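Local coordinates for protein omega transaminase (Pseudomonas sp., PDB 5LHA) that catalyses pyridoxal-phosphate-dependent transfer of amino groups, as an omega-transaminase of the class-III aminotransferase family, and is here in its pyridoxamine-phosphate form, at residues Val381-Val393 with Gly427-Thr439. Sequence-based numbering, arbitrary orientation.
Sequences VRGKGLMIALDLV and GNKIILSPPLTLT
D391 and N428 meet at the end of the antiparallel pairing of strands 387-393 and 429-432, N428 lying just before the latter. Carboxylate and amide planes stand 60° apart, and N428 ND2 sits 2.6 Å from D391 OD1 in a weak, bent bond. The same ND2 also points almost straight at L392 O, at a separation so short that its exact length is doubtful, while the backbone O of N428 accepts the L392 N-H. With its CG anti to the backbone N (chi1 -159°), D391 swings OD2 into a salt bridge with R382: OD2 lies in the guanidinium plane, 2.9 Å from R382 NH2, which meets it on the anti side, tilted 27° from the carboxylate plane. R194 forms a second salt bridge to OD2, and E380 one to R382. K429 runs alongside D391; its CE lies at the edge of the R382 guanidinium, 3.7 Å from NH2, and the bent chain end turns NZ to N428 OD1. An asparagine in place of D391 would probably leave R382 and R194 without their shared negative charge. On the face that carries D391 and K429, A389 CB meets I431 CD1. The other face is apolar: L390 CD1 lies 3.8 Å from I430 CB and 3.9 Å from L432 CG, and I388 CG2 touches L432 CD1. Beyond the strand pairing, L386 forks into the loop: CD1 packs 3.7 Å from L436 CD2, whereas CD2 reaches P434 CG and L438 CD2. Backbone pairs I388-L432 and L390-I430 are hydrogen-bonded, joining the hairpin 378-393 to strand 429-432, as in the C-terminal small-domain sheet of fold-type I PLP enzymes.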
loop_
_atom_site.group_PDB
_atom_site.type_symbol
_atom_site.label_atom_id
_atom_site.label_comp_id
_atom_site.label_asym_id
_atom_site.label_seq_id
_atom_site.Cartn_x
_atom_site.Cartn_y
_atom_site.Cartn_z
ATOM N N VAL A 381 20.019 -8.556 -34.059
ATOM C CA VAL A 381 20.847 -9.287 -33.104
ATOM C C VAL A 381 21.703 -8.266 -32.366
ATOM O O VAL A 381 22.476 -7.530 -32.992
ATOM C CB VAL A 381 21.728 -10.344 -33.793
ATOM C CG1 VAL A 381 22.561 -11.097 -32.765
ATOM C CG2 VAL A 381 20.868 -11.311 -34.601
ATOM N N ARG A 382 21.573 -8.229 -31.041
ATOM C CA ARG A 382 22.276 -7.263 -30.213
ATOM C C ARG A 382 22.968 -7.981 -29.065
ATOM O O ARG A 382 22.618 -9.108 -28.708
ATOM C CB ARG A 382 21.322 -6.211 -29.645
ATOM C CG ARG A 382 19.996 -6.795 -29.196
ATOM C CD ARG A 382 19.170 -5.803 -28.413
ATOM N NE ARG A 382 18.018 -6.451 -27.799
ATOM C CZ ARG A 382 16.894 -6.747 -28.451
ATOM N NH1 ARG A 382 16.761 -6.444 -29.736
ATOM N NH2 ARG A 382 15.895 -7.342 -27.815
ATOM N N GLY A 383 23.948 -7.305 -28.483
ATOM C CA GLY A 383 24.713 -7.914 -27.418
ATOM C C GLY A 383 25.870 -7.041 -26.996
ATOM O O GLY A 383 26.202 -6.039 -27.634
ATOM N N LYS A 384 26.496 -7.464 -25.899
ATOM C CA LYS A 384 27.695 -6.823 -25.364
ATOM C C LYS A 384 28.424 -7.855 -24.517
ATOM O O LYS A 384 27.830 -8.413 -23.587
ATOM C CB LYS A 384 27.338 -5.589 -24.544
ATOM C CG LYS A 384 28.547 -4.818 -24.071
ATOM C CD LYS A 384 28.144 -3.602 -23.279
ATOM C CE LYS A 384 29.358 -2.919 -22.665
ATOM N NZ LYS A 384 30.143 -2.145 -23.656
ATOM N N GLY A 385 29.689 -8.131 -24.842
ATOM C CA GLY A 385 30.345 -9.278 -24.224
ATOM C C GLY A 385 29.664 -10.569 -24.644
ATOM O O GLY A 385 29.327 -10.760 -25.819
ATOM N N LEU A 386 29.469 -11.482 -23.691
ATOM C CA LEU A 386 28.839 -12.774 -23.977
ATOM C C LEU A 386 27.396 -12.853 -23.491
ATOM O O LEU A 386 26.961 -13.901 -22.999
ATOM C CB LEU A 386 29.659 -13.921 -23.395
ATOM C CG LEU A 386 30.916 -14.206 -24.214
ATOM C CD1 LEU A 386 31.845 -15.172 -23.485
ATOM C CD2 LEU A 386 30.525 -14.737 -25.591
ATOM N N MET A 387 26.640 -11.763 -23.618
ATOM C CA MET A 387 25.181 -11.784 -23.571
ATOM C C MET A 387 24.654 -11.199 -24.876
ATOM O O MET A 387 25.024 -10.084 -25.259
ATOM C CB MET A 387 24.627 -11.019 -22.364
ATOM C CG MET A 387 25.144 -9.605 -22.181
ATOM S SD MET A 387 24.970 -9.045 -20.475
ATOM C CE MET A 387 23.216 -9.198 -20.189
ATOM N N ILE A 388 23.834 -11.979 -25.578
ATOM C CA ILE A 388 23.331 -11.628 -26.898
ATOM C C ILE A 388 21.878 -12.071 -26.976
ATOM O O ILE A 388 21.483 -13.063 -26.357
ATOM C CB ILE A 388 24.176 -12.276 -28.021
ATOM C CG1 ILE A 388 25.555 -11.619 -28.110
ATOM C CG2 ILE A 388 23.468 -12.194 -29.368
ATOM C CD1 ILE A 388 26.564 -12.434 -28.879
ATOM N N ALA A 389 21.064 -11.307 -27.701
ATOM C CA ALA A 389 19.682 -11.691 -27.950
ATOM C C ALA A 389 19.356 -11.539 -29.426
ATOM O O ALA A 389 19.737 -10.552 -30.065
ATOM C CB ALA A 389 18.699 -10.859 -27.128
ATOM N N LEU A 390 18.646 -12.526 -29.958
ATOM C CA LEU A 390 18.087 -12.464 -31.300
ATOM C C LEU A 390 16.611 -12.122 -31.156
ATOM O O LEU A 390 15.864 -12.854 -30.505
ATOM C CB LEU A 390 18.286 -13.792 -32.034
ATOM C CG LEU A 390 19.726 -14.312 -32.177
ATOM C CD1 LEU A 390 20.067 -15.251 -31.028
ATOM C CD2 LEU A 390 19.939 -15.018 -33.516
ATOM N N ASP A 391 16.202 -10.995 -31.711
ATOM C CA ASP A 391 14.838 -10.509 -31.532
ATOM C C ASP A 391 13.976 -10.925 -32.729
ATOM O O ASP A 391 14.124 -10.391 -33.834
ATOM C CB ASP A 391 14.838 -8.998 -31.324
ATOM C CG ASP A 391 13.579 -8.520 -30.649
ATOM O OD1 ASP A 391 12.487 -9.032 -30.996
ATOM O OD2 ASP A 391 13.692 -7.666 -29.737
ATOM N N LEU A 392 13.050 -11.851 -32.498
ATOM C CA LEU A 392 12.213 -12.381 -33.562
ATOM C C LEU A 392 10.921 -11.575 -33.626
ATOM O O LEU A 392 10.271 -11.341 -32.602
ATOM C CB LEU A 392 11.910 -13.866 -33.341
ATOM C CG LEU A 392 13.058 -14.857 -33.089
ATOM C CD1 LEU A 392 12.504 -16.257 -32.875
ATOM C CD2 LEU A 392 14.104 -14.863 -34.213
ATOM N N VAL A 393 10.574 -11.129 -34.830
ATOM C CA VAL A 393 9.412 -10.290 -35.066
ATOM C C VAL A 393 8.553 -10.932 -36.142
ATOM O O VAL A 393 9.016 -11.751 -36.941
ATOM C CB VAL A 393 9.808 -8.862 -35.485
ATOM C CG1 VAL A 393 10.724 -8.255 -34.453
ATOM C CG2 VAL A 393 10.478 -8.885 -36.855
ATOM N N GLY A 427 10.192 -15.393 -24.335
ATOM C CA GLY A 427 9.265 -14.644 -25.168
ATOM C C GLY A 427 9.593 -14.823 -26.643
ATOM O O GLY A 427 9.658 -15.946 -27.160
ATOM N N ASN A 428 9.857 -13.713 -27.332
ATOM C CA ASN A 428 10.131 -13.743 -28.762
ATOM C C ASN A 428 11.619 -13.653 -29.066
ATOM O O ASN A 428 11.995 -13.435 -30.223
ATOM C CB ASN A 428 9.394 -12.604 -29.463
ATOM C CG ASN A 428 10.018 -11.255 -29.185
ATOM O OD1 ASN A 428 10.061 -10.798 -28.046
ATOM N ND2 ASN A 428 10.499 -10.602 -30.234
ATOM N N LYS A 429 12.470 -13.846 -28.059
ATOM C CA LYS A 429 13.898 -13.602 -28.177
ATOM C C LYS A 429 14.685 -14.843 -27.774
ATOM O O LYS A 429 14.377 -15.484 -26.763
ATOM C CB LYS A 429 14.311 -12.422 -27.285
ATOM C CG LYS A 429 13.376 -11.220 -27.382
ATOM C CD LYS A 429 13.793 -10.095 -26.449
ATOM C CE LYS A 429 12.815 -8.936 -26.526
ATOM N NZ LYS A 429 11.426 -9.376 -26.192
ATOM N N ILE A 430 15.710 -15.168 -28.561
ATOM C CA ILE A 430 16.641 -16.246 -28.234
ATOM C C ILE A 430 17.828 -15.634 -27.504
ATOM O O ILE A 430 18.491 -14.729 -28.027
ATOM C CB ILE A 430 17.111 -17.000 -29.489
ATOM C CG1 ILE A 430 15.946 -17.420 -30.389
ATOM C CG2 ILE A 430 17.916 -18.228 -29.087
ATOM C CD1 ILE A 430 15.188 -18.634 -29.893
ATOM N N ILE A 431 18.097 -16.120 -26.292
ATOM C CA ILE A 431 19.205 -15.635 -25.478
ATOM C C ILE A 431 20.400 -16.567 -25.651
ATOM O O ILE A 431 20.267 -17.793 -25.534
ATOM C CB ILE A 431 18.811 -15.525 -23.992
ATOM C CG1 ILE A 431 17.629 -14.569 -23.798
ATOM C CG2 ILE A 431 20.005 -15.122 -23.146
ATOM C CD1 ILE A 431 17.731 -13.277 -24.565
ATOM N N LEU A 432 21.567 -15.978 -25.908
ATOM C CA LEU A 432 22.857 -16.658 -25.913
ATOM C C LEU A 432 23.648 -16.163 -24.706
ATOM O O LEU A 432 23.865 -14.960 -24.569
ATOM C CB LEU A 432 23.618 -16.355 -27.205
ATOM C CG LEU A 432 22.824 -16.434 -28.513
ATOM C CD1 LEU A 432 23.709 -16.199 -29.729
ATOM C CD2 LEU A 432 22.081 -17.751 -28.638
ATOM N N SER A 433 24.069 -17.078 -23.829
ATOM C CA SER A 433 24.851 -16.659 -22.660
ATOM C C SER A 433 25.809 -17.758 -22.204
ATOM O O SER A 433 25.687 -18.285 -21.088
ATOM C CB SER A 433 23.927 -16.237 -21.519
ATOM O OG SER A 433 23.173 -17.326 -21.027
ATOM N N PRO A 434 26.788 -18.109 -23.032
ATOM C CA PRO A 434 27.637 -19.264 -22.747
ATOM C C PRO A 434 28.668 -18.942 -21.681
ATOM O O PRO A 434 28.788 -17.780 -21.258
ATOM C CB PRO A 434 28.307 -19.524 -24.102
ATOM C CG PRO A 434 28.443 -18.157 -24.680
ATOM C CD PRO A 434 27.198 -17.421 -24.271
ATOM N N PRO A 435 29.434 -19.943 -21.222
ATOM C CA PRO A 435 30.532 -19.654 -20.290
ATOM C C PRO A 435 31.499 -18.643 -20.884
ATOM O O PRO A 435 31.649 -18.531 -22.103
ATOM C CB PRO A 435 31.195 -21.019 -20.080
ATOM C CG PRO A 435 30.084 -22.016 -20.318
ATOM C CD PRO A 435 29.217 -21.395 -21.392
ATOM N N LEU A 436 32.144 -17.885 -20.003
ATOM C CA LEU A 436 33.066 -16.848 -20.453
ATOM C C LEU A 436 34.376 -17.419 -20.978
ATOM O O LEU A 436 35.178 -16.669 -21.547
ATOM C CB LEU A 436 33.326 -15.863 -19.314
ATOM C CG LEU A 436 32.050 -15.203 -18.768
ATOM C CD1 LEU A 436 32.375 -14.023 -17.863
ATOM C CD2 LEU A 436 31.081 -14.779 -19.876
ATOM N N THR A 437 34.604 -18.719 -20.808
ATOM C CA THR A 437 35.738 -19.402 -21.411
ATOM C C THR A 437 35.495 -19.791 -22.867
ATOM O O THR A 437 36.357 -20.452 -23.454
ATOM C CB THR A 437 36.106 -20.639 -20.587
ATOM O OG1 THR A 437 34.978 -21.517 -20.505
ATOM C CG2 THR A 437 36.553 -20.229 -19.185
ATOM N N LEU A 438 34.364 -19.387 -23.451
ATOM C CA LEU A 438 34.050 -19.713 -24.838
ATOM C C LEU A 438 35.205 -19.357 -25.766
ATOM O O LEU A 438 35.829 -18.304 -25.635
ATOM C CB LEU A 438 32.795 -18.967 -25.278
ATOM C CG LEU A 438 32.168 -19.447 -26.583
ATOM C CD1 LEU A 438 31.284 -20.649 -26.323
ATOM C CD2 LEU A 438 31.376 -18.329 -27.225
ATOM N N THR A 439 35.499 -20.250 -26.701
ATOM C CA THR A 439 36.577 -20.042 -27.656
ATOM C C THR A 439 36.027 -19.579 -29.002
ATOM O O THR A 439 34.816 -19.577 -29.241
ATOM C CB THR A 439 37.393 -21.327 -27.823
ATOM O OG1 THR A 439 36.576 -22.343 -28.417
ATOM C CG2 THR A 439 37.884 -21.814 -26.473
#